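Local coordinates for protein folylpolyglutamate synthase (FolC) (Helicobacter pylori, PDB 6K8C) that probably adds glutamate to dihydropteroate and successively to tetrahydrofolates, using ATP, to make dihydrofolate and folylpolyglutamates, at residues K36-A41 and H113-A118; S160-I165 and T183-M188; L191-P196 and K215-Q220; I311-Q316 and R343-E348; K332-L337 and L357-A362. All blocks are in the same frame, centred on the assembly; numbering follows the deposited sequence.

Contact 1: residues K36-A41 and H113-A118; sequences KDFKNA and HAFSSA
The carbonyl oxygen of D37 takes the amide of A41 in an ordinary helical bond, A41 N to D37 O 2.9 Å, and against this turn of the 36-41 segment lies the ring of F115. No hydrogen bond crosses between the two helices, whose axes run roughly antiparallel at 150° and approach to 10.1 Å. Phenylalanine suits that spacing, since its ring is long enough to reach the other backbone. With CG between the backbone N and the carbonyl carbon (chi1 58°), the F115 ring lies back beside CB of H113, the N-cap residue of the short helix, and presents its opposite face to F38, whose CA comes in toward the rim, 3.8 Å from F115 CZ. Of the D37 side chain it is the methylene that touches, CB 3.6 Å from F115 CD2, while the D37 carbonyl borders CE2. At the ring edge, small A41 leaves room, its CB 4.0 Å from F115 CE2, and the same methyl meets H113 CE1 at 3.9 Å. F115 CE1 in turn lies at the edge of the F38 ring, which continues inward onto F42, F43 and helix 121-132. Cohesion between the helices is thus apolar, centred on one aromatic ring.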
# COMPACT_ATOMS: atom_id res chain seq x y z
N LYS A 36 11.50 4.67 22.19
CA LYS A 36 11.56 4.64 23.65
C LYS A 36 11.39 6.04 24.22
O LYS A 36 10.64 6.25 25.18
CB LYS A 36 12.88 4.02 24.11
CG LYS A 36 12.73 3.01 25.24
CD LYS A 36 12.32 1.63 24.71
CE LYS A 36 12.37 0.57 25.80
NZ LYS A 36 12.53 -0.80 25.25
N ASP A 37 12.07 7.03 23.63
CA ASP A 37 11.91 8.41 24.06
C ASP A 37 10.48 8.90 23.83
O ASP A 37 9.93 9.62 24.67
CB ASP A 37 12.89 9.32 23.31
CG ASP A 37 14.32 9.11 23.74
OD1 ASP A 37 14.57 8.24 24.60
OD2 ASP A 37 15.20 9.82 23.21
N PHE A 38 9.88 8.52 22.70
CA PHE A 38 8.50 8.92 22.43
C PHE A 38 7.57 8.41 23.52
O PHE A 38 6.71 9.15 24.02
CB PHE A 38 8.04 8.41 21.06
CG PHE A 38 6.55 8.52 20.86
CD1 PHE A 38 5.99 9.69 20.39
CD2 PHE A 38 5.71 7.46 21.19
CE1 PHE A 38 4.62 9.81 20.23
CE2 PHE A 38 4.34 7.58 21.03
CZ PHE A 38 3.80 8.74 20.54
N LYS A 39 7.71 7.14 23.89
CA LYS A 39 6.80 6.55 24.87
C LYS A 39 6.97 7.22 26.23
O LYS A 39 5.98 7.51 26.92
CB LYS A 39 7.04 5.05 24.97
CG LYS A 39 6.40 4.24 23.83
CD LYS A 39 6.57 2.75 24.06
CE LYS A 39 8.04 2.35 24.05
NZ LYS A 39 8.22 0.89 24.30
N ASN A 40 8.21 7.49 26.62
CA ASN A 40 8.46 8.25 27.85
C ASN A 40 7.82 9.63 27.79
O ASN A 40 7.09 10.03 28.70
CB ASN A 40 9.97 8.37 28.09
CG ASN A 40 10.58 7.11 28.70
OD1 ASN A 40 9.90 6.34 29.38
ND2 ASN A 40 11.87 6.92 28.48
N ALA A 41 8.07 10.37 26.70
CA ALA A 41 7.58 11.74 26.63
C ALA A 41 6.08 11.81 26.39
O ALA A 41 5.45 12.81 26.75
CB ALA A 41 8.31 12.51 25.53
N HIS A 113 10.47 17.99 20.27
CA HIS A 113 11.30 17.01 20.95
C HIS A 113 12.47 16.60 20.07
O HIS A 113 12.36 16.51 18.84
CB HIS A 113 10.49 15.78 21.35
CG HIS A 113 9.36 16.09 22.28
ND1 HIS A 113 9.37 15.76 23.61
CD2 HIS A 113 8.17 16.71 22.06
CE1 HIS A 113 8.25 16.16 24.18
NE2 HIS A 113 7.50 16.74 23.26
N ALA A 114 13.61 16.34 20.72
CA ALA A 114 14.83 16.02 20.00
C ALA A 114 14.67 14.76 19.15
O ALA A 114 15.20 14.69 18.03
CB ALA A 114 15.99 15.86 20.98
N PHE A 115 13.95 13.75 19.66
CA PHE A 115 13.82 12.51 18.89
C PHE A 115 13.07 12.73 17.58
O PHE A 115 13.27 11.98 16.62
CB PHE A 115 13.14 11.42 19.73
CG PHE A 115 11.77 11.78 20.25
CD1 PHE A 115 10.66 11.72 19.42
CD2 PHE A 115 11.59 12.13 21.57
CE1 PHE A 115 9.40 12.03 19.89
CE2 PHE A 115 10.33 12.44 22.06
CZ PHE A 115 9.24 12.40 21.22
N SER A 116 12.23 13.76 17.52
CA SER A 116 11.52 14.05 16.28
C SER A 116 12.48 14.58 15.21
O SER A 116 12.34 14.26 14.03
CB SER A 116 10.40 15.05 16.54
OG SER A 116 9.38 14.45 17.31
N SER A 117 13.45 15.41 15.61
CA SER A 117 14.43 15.89 14.64
C SER A 117 15.35 14.77 14.18
O SER A 117 15.84 14.80 13.05
CB SER A 117 15.25 17.04 15.24
OG SER A 117 14.45 18.20 15.39
N ALA A 118 15.59 13.78 15.04
CA ALA A 118 16.44 12.66 14.66
C ALA A 118 15.74 11.70 13.70
O ALA A 118 16.41 10.87 13.08
CB ALA A 118 16.90 11.90 15.91

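Contact 2: residues S160-I165 and T183-M188; sequences SVFTPI and TKLKAM
The F162 ring is met from three directions by residues 184-188. L185 comes down on one face, its CD2 standing 3.8 Å from the ring centroid and only 7° off the normal, a CH-pi contact with a methyl over the middle of the ring. K184 O lies near the ring plane at the edge, 3.5 Å from F162 CE1, where the weakly positive ring hydrogens suit a carbonyl oxygen. Farther round, M188 CB meets F162 CZ at 3.7 Å, the two side chains crossing at about a right angle. A flat aromatic residue serves here because it offers a face to a methyl and a rim to backbone and methylene. F162 has CG anti to its carbonyl carbon (chi1 -69°), which carries the ring off the strand toward residues 184-188.

I165 and K184 slide past each other in opposite directions, with I165 CG1 4.0 Å from K184 CD, so it is the aliphatic part of the lysine that packs. The chain bends away through a type I turn from L185 to M188, closed by M188 N to L185 O at 3.0 Å. A water completes the join, 2.8 Å from S160 OG and donating to A187 O.

Strand 159-162 lies between strands 48-53 and 191-194 in the sheet of the Mur ligase middle domain. Helix 199-211 flanks the packing through A205 and I208, which touch L185, while V53 and I194 border F162.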
# COMPACT_ATOMS: atom_id res chain seq x y z
N SER A 160 0.62 -10.27 13.37
CA SER A 160 1.24 -9.97 12.08
C SER A 160 0.41 -10.62 10.97
O SER A 160 -0.11 -11.73 11.14
CB SER A 160 2.68 -10.48 12.02
OG SER A 160 3.47 -9.88 13.03
N VAL A 161 0.27 -9.92 9.85
CA VAL A 161 -0.35 -10.47 8.65
C VAL A 161 0.70 -10.45 7.55
O VAL A 161 1.17 -9.38 7.15
CB VAL A 161 -1.59 -9.68 8.23
CG1 VAL A 161 -2.15 -10.24 6.93
CG2 VAL A 161 -2.64 -9.72 9.33
N PHE A 162 1.09 -11.63 7.07
CA PHE A 162 2.08 -11.74 6.00
C PHE A 162 1.35 -11.93 4.68
O PHE A 162 0.83 -13.01 4.41
CB PHE A 162 3.06 -12.87 6.28
CG PHE A 162 3.97 -12.59 7.44
CD1 PHE A 162 5.02 -11.70 7.32
CD2 PHE A 162 3.77 -13.22 8.66
CE1 PHE A 162 5.87 -11.43 8.39
CE2 PHE A 162 4.61 -12.96 9.74
CZ PHE A 162 5.66 -12.06 9.60
N THR A 163 1.29 -10.86 3.89
CA THR A 163 0.75 -10.93 2.54
C THR A 163 1.78 -11.60 1.63
O THR A 163 2.89 -11.92 2.07
CB THR A 163 0.36 -9.52 2.08
OG1 THR A 163 1.53 -8.76 1.76
CG2 THR A 163 -0.43 -8.81 3.17
N PRO A 164 1.44 -11.89 0.37
CA PRO A 164 2.38 -12.63 -0.49
C PRO A 164 3.72 -11.90 -0.66
O PRO A 164 3.76 -10.69 -0.90
CB PRO A 164 1.63 -12.74 -1.82
CG PRO A 164 0.19 -12.82 -1.39
CD PRO A 164 0.10 -11.81 -0.26
N ILE A 165 4.80 -12.67 -0.55
CA ILE A 165 6.17 -12.15 -0.59
C ILE A 165 6.80 -12.55 -1.92
O ILE A 165 6.72 -13.72 -2.33
CB ILE A 165 7.00 -12.68 0.59
CG1 ILE A 165 6.43 -12.17 1.92
CG2 ILE A 165 8.46 -12.29 0.45
CD1 ILE A 165 6.81 -13.04 3.10
N THR A 183 14.26 -11.56 5.95
CA THR A 183 14.20 -10.27 6.63
C THR A 183 12.77 -9.93 7.05
O THR A 183 12.56 -9.37 8.13
CB THR A 183 14.77 -9.17 5.73
OG1 THR A 183 13.83 -8.86 4.69
CG2 THR A 183 16.08 -9.63 5.10
N LYS A 184 11.79 -10.26 6.21
CA LYS A 184 10.40 -9.98 6.55
C LYS A 184 9.91 -10.87 7.68
O LYS A 184 9.25 -10.40 8.61
CB LYS A 184 9.52 -10.14 5.30
CG LYS A 184 9.84 -9.18 4.17
CD LYS A 184 8.75 -9.17 3.12
CE LYS A 184 9.09 -8.23 1.96
NZ LYS A 184 9.05 -6.81 2.36
N LEU A 185 10.22 -12.16 7.62
CA LEU A 185 9.64 -13.12 8.54
C LEU A 185 10.33 -13.15 9.90
O LEU A 185 9.73 -13.60 10.88
CB LEU A 185 9.67 -14.52 7.93
CG LEU A 185 8.76 -14.71 6.71
CD1 LEU A 185 9.20 -15.92 5.89
CD2 LEU A 185 7.31 -14.85 7.15
N LYS A 186 11.58 -12.69 9.98
CA LYS A 186 12.33 -12.82 11.23
C LYS A 186 11.69 -12.04 12.37
O LYS A 186 11.81 -12.43 13.54
CB LYS A 186 13.78 -12.36 11.03
CG LYS A 186 14.73 -13.50 10.71
CD LYS A 186 16.12 -12.99 10.36
CE LYS A 186 17.02 -14.14 9.94
NZ LYS A 186 17.44 -14.03 8.52
N ALA A 187 11.00 -10.94 12.06
CA ALA A 187 10.36 -10.12 13.07
C ALA A 187 8.93 -10.56 13.39
O ALA A 187 8.18 -9.79 13.99
CB ALA A 187 10.37 -8.65 12.63
N MET A 188 8.55 -11.78 12.99
CA MET A 188 7.24 -12.28 13.36
C MET A 188 7.14 -12.43 14.87
O MET A 188 8.10 -12.79 15.55
CB MET A 188 6.95 -13.62 12.66
CG MET A 188 7.41 -14.86 13.40
SD MET A 188 6.79 -16.42 12.73
CE MET A 188 7.35 -16.35 11.02
O HOH W 1 5.87 -8.81 12.09

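Contact 3: residues L191-P196 and K215-Q220; sequences LSIIAP and KLIVVQ
Strands 191-194 and 215-218 run parallel, 22° apart and 4.7 Å between axes, with L191 to I194 in register with K215 to V218. Their ladder alternates: S192 N donates to K215 O, I217 N reaches S192 O at 2.7 Å and nearly straight (174°), I194 N goes to I217 O, and V219 N to I194 O at 3.0 Å. I194 O also receives a water that bridges to V219 O. The two strands and helix 199-211 between them make a beta-alpha-beta unit at the edge of the middle-domain sheet, as expected for its P-loop NTPase clan. On the face that the helix covers, I194 has CG1 anti to its backbone N (chi1 -174°), which leaves CG2 to project across to L216 CD1, 3.9 Å away, and to V218 CG2, a branched residue filling this layer; A205 packs on both I194 and L216. The other face carries L191, I193, K215 and I217. There L191 and K215 lie side by side, and L191 CD1 presses tightly on K215 CD at 3.4 Å, an extended lysine offering methylenes. I193 CG2 and V219 CG2 are also tight, 3.5 Å apart, with A250 and T253 of helix 241-254 over I193.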
# COMPACT_ATOMS: atom_id res chain seq x y z
N LEU A 191 1.91 -14.48 17.16
CA LEU A 191 0.67 -14.81 16.47
C LEU A 191 0.68 -14.16 15.10
O LEU A 191 0.76 -12.93 15.00
CB LEU A 191 -0.54 -14.34 17.29
CG LEU A 191 -1.94 -14.63 16.72
CD1 LEU A 191 -2.11 -16.11 16.49
CD2 LEU A 191 -3.02 -14.09 17.65
N SER A 192 0.59 -14.97 14.05
CA SER A 192 0.67 -14.44 12.69
C SER A 192 -0.23 -15.21 11.75
O SER A 192 -0.39 -16.43 11.87
CB SER A 192 2.11 -14.48 12.16
OG SER A 192 2.99 -13.80 13.04
N ILE A 193 -0.81 -14.49 10.80
CA ILE A 193 -1.56 -15.04 9.69
C ILE A 193 -0.69 -14.93 8.45
O ILE A 193 -0.03 -13.90 8.25
CB ILE A 193 -2.89 -14.28 9.51
CG1 ILE A 193 -3.81 -14.59 10.68
CG2 ILE A 193 -3.56 -14.65 8.18
CD1 ILE A 193 -4.39 -13.38 11.27
N ILE A 194 -0.65 -15.98 7.64
CA ILE A 194 0.17 -15.94 6.43
C ILE A 194 -0.72 -16.27 5.23
O ILE A 194 -1.37 -17.32 5.20
CB ILE A 194 1.39 -16.88 6.51
CG1 ILE A 194 2.29 -16.70 5.29
CG2 ILE A 194 1.01 -18.34 6.71
CD1 ILE A 194 3.77 -16.93 5.59
N ALA A 195 -0.75 -15.35 4.26
CA ALA A 195 -1.43 -15.58 2.99
C ALA A 195 -0.70 -16.68 2.21
O ALA A 195 0.44 -17.02 2.52
CB ALA A 195 -1.45 -14.28 2.17
N PRO A 196 -1.35 -17.26 1.19
CA PRO A 196 -0.67 -18.27 0.37
C PRO A 196 0.62 -17.72 -0.22
O PRO A 196 0.65 -16.60 -0.76
CB PRO A 196 -1.70 -18.61 -0.72
CG PRO A 196 -3.01 -18.31 -0.07
CD PRO A 196 -2.76 -17.10 0.79
N LYS A 215 2.66 -19.07 16.86
CA LYS A 215 1.51 -19.67 16.19
C LYS A 215 1.37 -19.04 14.81
O LYS A 215 1.22 -17.82 14.70
CB LYS A 215 0.24 -19.51 17.02
CG LYS A 215 -1.01 -20.09 16.34
CD LYS A 215 -2.29 -19.49 16.90
CE LYS A 215 -3.50 -20.40 16.75
NZ LYS A 215 -4.67 -19.79 17.43
N LEU A 216 1.44 -19.87 13.78
CA LEU A 216 1.34 -19.44 12.39
C LEU A 216 0.03 -19.98 11.82
O LEU A 216 -0.15 -21.19 11.75
CB LEU A 216 2.54 -19.94 11.59
CG LEU A 216 2.75 -19.45 10.17
CD1 LEU A 216 2.89 -17.93 10.14
CD2 LEU A 216 3.98 -20.13 9.57
N ILE A 217 -0.87 -19.08 11.45
CA ILE A 217 -2.17 -19.46 10.90
C ILE A 217 -2.06 -19.38 9.38
O ILE A 217 -1.97 -18.29 8.82
CB ILE A 217 -3.30 -18.57 11.43
CG1 ILE A 217 -3.46 -18.75 12.94
CG2 ILE A 217 -4.61 -18.89 10.72
CD1 ILE A 217 -4.26 -17.62 13.59
N VAL A 218 -2.09 -20.53 8.72
CA VAL A 218 -1.89 -20.59 7.28
C VAL A 218 -3.24 -20.46 6.59
O VAL A 218 -4.14 -21.28 6.80
CB VAL A 218 -1.18 -21.89 6.88
CG1 VAL A 218 -0.96 -21.95 5.38
CG2 VAL A 218 0.14 -22.02 7.63
N VAL A 219 -3.39 -19.43 5.77
CA VAL A 219 -4.65 -19.20 5.06
C VAL A 219 -4.76 -20.20 3.92
O VAL A 219 -3.85 -20.31 3.09
CB VAL A 219 -4.73 -17.76 4.54
CG1 VAL A 219 -5.96 -17.59 3.66
CG2 VAL A 219 -4.79 -16.79 5.71
N GLN A 220 -5.87 -20.94 3.89
CA GLN A 220 -6.11 -21.88 2.81
C GLN A 220 -6.23 -21.16 1.47
O GLN A 220 -6.79 -20.07 1.38
CB GLN A 220 -7.39 -22.67 3.07
CG GLN A 220 -7.28 -23.73 4.15
CD GLN A 220 -8.22 -24.89 3.89
OE1 GLN A 220 -9.43 -24.70 3.76
NE2 GLN A 220 -7.67 -26.10 3.80
O HOH W 2 3.79 -15.79 14.40
O HOH W 3 -1.28 -19.61 3.23

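Contact 4: residues I311-Q316 and R343-E348; sequences IYNCYQ and RVIKLE
Two loops meet beyond the C-terminal end of strand 308-312, in the Mur ligase glutamate ligase domain: C314 to Q316 pair with R343 to I345 just ahead of helix 347-357. The backbones form a single bridge, Y315 with V344. I345 N donates to C314 O, 2.8 Å long and almost straight (175°), while Q316 N reaches R343 O, also at 2.8 Å. The R343 chain is bent at chi2 and chi3, which folds its guanidinium back so that Q316 CB rests over one face, 3.4 Å from R343 CZ. Q316 NE2 lies 3.3 Å from I345 CG1 and is buried without a polar partner. The polar groups of N313 all find partners, as suits an amide with both donor and acceptor: its OD1 takes C314 N at 3.0 Å and a water that also donates to I345 O. N313 OD1 is flanked by methyls, V344 CG1 and I345 CG2, the latter 3.3 Å away, and N313 ND2 is hydrogen-bonded to L337 O. L350 of helix 347-357 covers N313 and I345, L380 of helix 379-390 touches Y315 and V344, and A320 of helix 320-327 lies against C314.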
# COMPACT_ATOMS: atom_id res chain seq x y z
N ILE A 311 -0.47 6.03 -20.48
CA ILE A 311 0.70 6.74 -19.97
C ILE A 311 1.38 5.81 -18.98
O ILE A 311 0.79 5.42 -17.97
CB ILE A 311 0.30 8.08 -19.31
CG1 ILE A 311 -0.28 9.02 -20.36
CG2 ILE A 311 1.51 8.72 -18.63
CD1 ILE A 311 -1.09 10.17 -19.78
N TYR A 312 2.63 5.43 -19.28
CA TYR A 312 3.15 4.19 -18.72
C TYR A 312 4.66 4.24 -18.53
O TYR A 312 5.39 4.78 -19.36
CB TYR A 312 2.79 3.02 -19.65
CG TYR A 312 3.34 1.67 -19.23
CD1 TYR A 312 2.65 0.86 -18.34
CD2 TYR A 312 4.55 1.20 -19.73
CE1 TYR A 312 3.14 -0.38 -17.96
CE2 TYR A 312 5.06 -0.03 -19.35
CZ TYR A 312 4.35 -0.82 -18.47
OH TYR A 312 4.85 -2.05 -18.09
N ASN A 313 5.10 3.66 -17.42
CA ASN A 313 6.46 3.17 -17.25
C ASN A 313 6.41 2.07 -16.20
O ASN A 313 5.39 1.87 -15.54
CB ASN A 313 7.44 4.29 -16.86
CG ASN A 313 8.81 4.11 -17.49
OD1 ASN A 313 9.20 2.99 -17.84
ND2 ASN A 313 9.55 5.20 -17.62
N CYS A 314 7.51 1.34 -16.04
CA CYS A 314 7.52 0.27 -15.05
C CYS A 314 8.94 -0.00 -14.57
O CYS A 314 9.92 0.42 -15.19
CB CYS A 314 6.88 -1.00 -15.60
SG CYS A 314 7.91 -1.90 -16.77
N TYR A 315 9.02 -0.72 -13.46
CA TYR A 315 10.30 -1.12 -12.90
C TYR A 315 10.86 -2.32 -13.68
O TYR A 315 10.15 -2.97 -14.45
CB TYR A 315 10.15 -1.46 -11.41
CG TYR A 315 9.89 -0.25 -10.55
CD1 TYR A 315 10.80 0.81 -10.51
CD2 TYR A 315 8.74 -0.15 -9.77
CE1 TYR A 315 10.56 1.93 -9.72
CE2 TYR A 315 8.50 0.96 -8.98
CZ TYR A 315 9.41 1.99 -8.96
OH TYR A 315 9.17 3.10 -8.18
N GLN A 316 12.15 -2.58 -13.48
CA GLN A 316 12.84 -3.60 -14.26
C GLN A 316 12.44 -5.02 -13.87
O GLN A 316 12.66 -5.95 -14.66
CB GLN A 316 14.35 -3.43 -14.10
CG GLN A 316 15.01 -2.65 -15.21
CD GLN A 316 15.37 -3.54 -16.38
OE1 GLN A 316 16.33 -4.31 -16.32
NE2 GLN A 316 14.59 -3.45 -17.46
N ARG A 343 15.88 1.77 -10.77
CA ARG A 343 15.32 0.46 -11.08
C ARG A 343 14.17 0.52 -12.09
O ARG A 343 13.41 -0.45 -12.20
CB ARG A 343 14.88 -0.25 -9.81
CG ARG A 343 16.04 -0.80 -8.99
CD ARG A 343 16.95 -1.69 -9.84
NE ARG A 343 16.35 -2.98 -10.18
CZ ARG A 343 16.44 -3.56 -11.37
NH1 ARG A 343 17.11 -2.97 -12.36
NH2 ARG A 343 15.86 -4.74 -11.58
N VAL A 344 14.04 1.63 -12.82
CA VAL A 344 13.06 1.70 -13.89
C VAL A 344 13.58 0.94 -15.11
O VAL A 344 14.80 0.88 -15.35
CB VAL A 344 12.76 3.18 -14.23
CG1 VAL A 344 11.97 3.31 -15.54
CG2 VAL A 344 12.01 3.84 -13.08
N ILE A 345 12.66 0.32 -15.85
CA ILE A 345 13.04 -0.37 -17.08
C ILE A 345 13.81 0.59 -18.00
O ILE A 345 13.54 1.80 -18.05
CB ILE A 345 11.80 -0.94 -17.79
CG1 ILE A 345 12.19 -1.82 -18.97
CG2 ILE A 345 10.88 0.17 -18.28
CD1 ILE A 345 11.12 -2.81 -19.36
N LYS A 346 14.80 0.05 -18.70
CA LYS A 346 15.56 0.85 -19.65
C LYS A 346 14.69 1.21 -20.85
O LYS A 346 13.88 0.41 -21.32
CB LYS A 346 16.82 0.10 -20.10
CG LYS A 346 18.04 0.38 -19.23
CD LYS A 346 18.03 1.80 -18.66
CE LYS A 346 19.33 2.12 -17.92
NZ LYS A 346 19.42 3.56 -17.56
N LEU A 347 14.87 2.44 -21.34
CA LEU A 347 13.96 3.00 -22.33
C LEU A 347 13.93 2.17 -23.61
O LEU A 347 12.85 1.89 -24.15
CB LEU A 347 14.36 4.45 -22.62
CG LEU A 347 13.47 5.38 -23.44
CD1 LEU A 347 13.79 5.26 -24.91
CD2 LEU A 347 11.98 5.13 -23.18
N GLU A 348 15.10 1.78 -24.12
CA GLU A 348 15.14 1.06 -25.39
C GLU A 348 14.59 -0.36 -25.25
O GLU A 348 14.03 -0.89 -26.21
CB GLU A 348 16.57 1.02 -25.93
CG GLU A 348 17.08 2.38 -26.40
CD GLU A 348 16.25 2.94 -27.54
OE1 GLU A 348 15.97 2.18 -28.50
OE2 GLU A 348 15.87 4.13 -27.47
O HOH W 4 11.68 3.25 -19.28

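Contact 5: residues K332-L337 and L357-A362; sequences KKVLIL and LGLEYA
V334 bonds to the 357-362 segment through both its N and its O: V334 N donates to E360 O at 2.9 Å, and V334 O accepts A362 N at 3.1 Å. A third bond, I336 N to A362 O at 2.8 Å, continues the parallel pairing, in which V334 matches Y361 and L335 matches A362.

V334 CG2 meets L359 CD1 at 4.0 Å, beta-branched valine suiting an extended strand while leucine reaches over from the approaching loop. I336 and Y361 lie side by side and point the same way, I336 CD1 being 4.1 Å from Y361 CD1. Little A362 leaves space for K333, which has CG anti to the backbone N (chi1 -168°) and is extended beyond it, bringing K333 CE alongside A362 CB at 4.0 Å.

Farther out, a water bridges K332 and E360, donating to K332 O and accepting from E360 N. G358 ends the preceding helix in a Schellman motif, with a positive phi of 77°, where a beta carbon would jam against the carbonyl oxygen before it, so glycine fits. Y361 OH is tied to E355, and K332 NZ makes a salt bridge with E371.

Strand 331-336, helix 347-357 and strand 361-363 form a beta-alpha-beta unit. The helix covers this pairing through L350, on I336, and L354, on V334 and L359; strand 361-363 is outermost in this domain's sheet, and strand 308-312 adjoins strand 331-336.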
# COMPACT_ATOMS: atom_id res chain seq x y z
N LYS A 332 -4.74 2.43 -27.90
CA LYS A 332 -4.35 2.81 -29.25
C LYS A 332 -2.95 3.39 -29.34
O LYS A 332 -2.37 3.42 -30.43
CB LYS A 332 -5.35 3.81 -29.84
CG LYS A 332 -5.37 5.17 -29.16
CD LYS A 332 -6.51 6.02 -29.69
CE LYS A 332 -6.54 7.40 -29.03
NZ LYS A 332 -7.64 8.22 -29.61
N LYS A 333 -2.39 3.85 -28.22
CA LYS A 333 -1.06 4.43 -28.22
C LYS A 333 -0.53 4.43 -26.80
O LYS A 333 -1.30 4.57 -25.84
CB LYS A 333 -1.06 5.85 -28.80
CG LYS A 333 0.33 6.40 -29.09
CD LYS A 333 0.26 7.73 -29.83
CE LYS A 333 1.65 8.23 -30.21
NZ LYS A 333 1.67 9.69 -30.48
N VAL A 334 0.78 4.25 -26.66
CA VAL A 334 1.46 4.30 -25.38
C VAL A 334 2.35 5.54 -25.35
O VAL A 334 3.18 5.73 -26.24
CB VAL A 334 2.29 3.04 -25.11
CG1 VAL A 334 2.99 3.13 -23.76
CG2 VAL A 334 1.42 1.78 -25.19
N LEU A 335 2.17 6.37 -24.33
CA LEU A 335 3.07 7.49 -24.08
C LEU A 335 3.95 7.11 -22.89
O LEU A 335 3.46 6.96 -21.77
CB LEU A 335 2.30 8.77 -23.81
CG LEU A 335 1.42 9.27 -24.96
CD1 LEU A 335 0.67 10.54 -24.57
CD2 LEU A 335 2.24 9.49 -26.23
N ILE A 336 5.24 6.92 -23.15
CA ILE A 336 6.16 6.53 -22.08
C ILE A 336 6.44 7.74 -21.19
O ILE A 336 6.84 8.80 -21.67
CB ILE A 336 7.46 5.97 -22.67
CG1 ILE A 336 7.16 4.82 -23.64
CG2 ILE A 336 8.40 5.52 -21.55
CD1 ILE A 336 8.31 4.47 -24.55
N LEU A 337 6.22 7.57 -19.89
CA LEU A 337 6.52 8.61 -18.90
C LEU A 337 7.98 8.46 -18.49
O LEU A 337 8.32 7.67 -17.60
CB LEU A 337 5.58 8.52 -17.70
CG LEU A 337 5.61 9.73 -16.76
CD1 LEU A 337 5.17 10.98 -17.48
CD2 LEU A 337 4.75 9.49 -15.53
N LEU A 357 4.82 -5.95 -29.58
CA LEU A 357 3.38 -6.01 -29.40
C LEU A 357 2.60 -5.27 -30.48
O LEU A 357 1.38 -5.45 -30.58
CB LEU A 357 3.02 -5.47 -28.02
CG LEU A 357 3.34 -6.46 -26.90
CD1 LEU A 357 3.29 -5.79 -25.54
CD2 LEU A 357 2.40 -7.66 -26.96
N GLY A 358 3.26 -4.46 -31.30
CA GLY A 358 2.55 -3.68 -32.30
C GLY A 358 1.83 -2.46 -31.75
O GLY A 358 0.81 -2.05 -32.31
N LEU A 359 2.34 -1.88 -30.67
CA LEU A 359 1.74 -0.69 -30.06
C LEU A 359 2.51 0.54 -30.50
O LEU A 359 3.72 0.63 -30.27
CB LEU A 359 1.74 -0.81 -28.54
CG LEU A 359 0.68 -1.69 -27.87
CD1 LEU A 359 1.09 -2.02 -26.44
CD2 LEU A 359 -0.68 -1.02 -27.91
N GLU A 360 1.82 1.49 -31.13
CA GLU A 360 2.42 2.79 -31.39
C GLU A 360 2.82 3.44 -30.07
O GLU A 360 2.15 3.28 -29.05
CB GLU A 360 1.45 3.71 -32.13
CG GLU A 360 0.61 3.03 -33.20
CD GLU A 360 1.38 2.81 -34.48
OE1 GLU A 360 2.47 3.40 -34.63
OE2 GLU A 360 0.89 2.05 -35.34
N TYR A 361 3.92 4.18 -30.09
CA TYR A 361 4.36 4.83 -28.87
C TYR A 361 5.08 6.13 -29.19
O TYR A 361 5.43 6.42 -30.34
CB TYR A 361 5.27 3.91 -28.04
CG TYR A 361 6.56 3.55 -28.72
CD1 TYR A 361 7.68 4.37 -28.63
CD2 TYR A 361 6.68 2.37 -29.45
CE1 TYR A 361 8.86 4.04 -29.25
CE2 TYR A 361 7.86 2.03 -30.08
CZ TYR A 361 8.95 2.87 -29.97
OH TYR A 361 10.13 2.53 -30.59
N ALA A 362 5.29 6.91 -28.14
CA ALA A 362 6.06 8.15 -28.15
C ALA A 362 6.33 8.50 -26.69
O ALA A 362 5.84 7.82 -25.78
CB ALA A 362 5.32 9.28 -28.87
O HOH W 5 -0.98 1.00 -31.38

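In the fold
From the N terminus, contact 1 closes the longest loop of the five, 71 residues between segments 36-41 and 113-118, joining helices 28-41 and 114-118. Contact 2 follows, bringing the end of helix 177-185 back to strand 159-162, and contact 3 then adds strands 191-194 and 215-218 to the same sheet; 2 and 3 meet directly, F162 N lying 2.8 Å from I193 O. These three are in series. Contacts 4 and 5 belong to the glutamate ligase domain, and their segments alternate, so their loops cross; they join along neighbouring strands 308-312 and 331-336, Y312 O lying 3.0 Å from L337 N. About 28 Å separates the centres of contacts 2 and 4, in different domains.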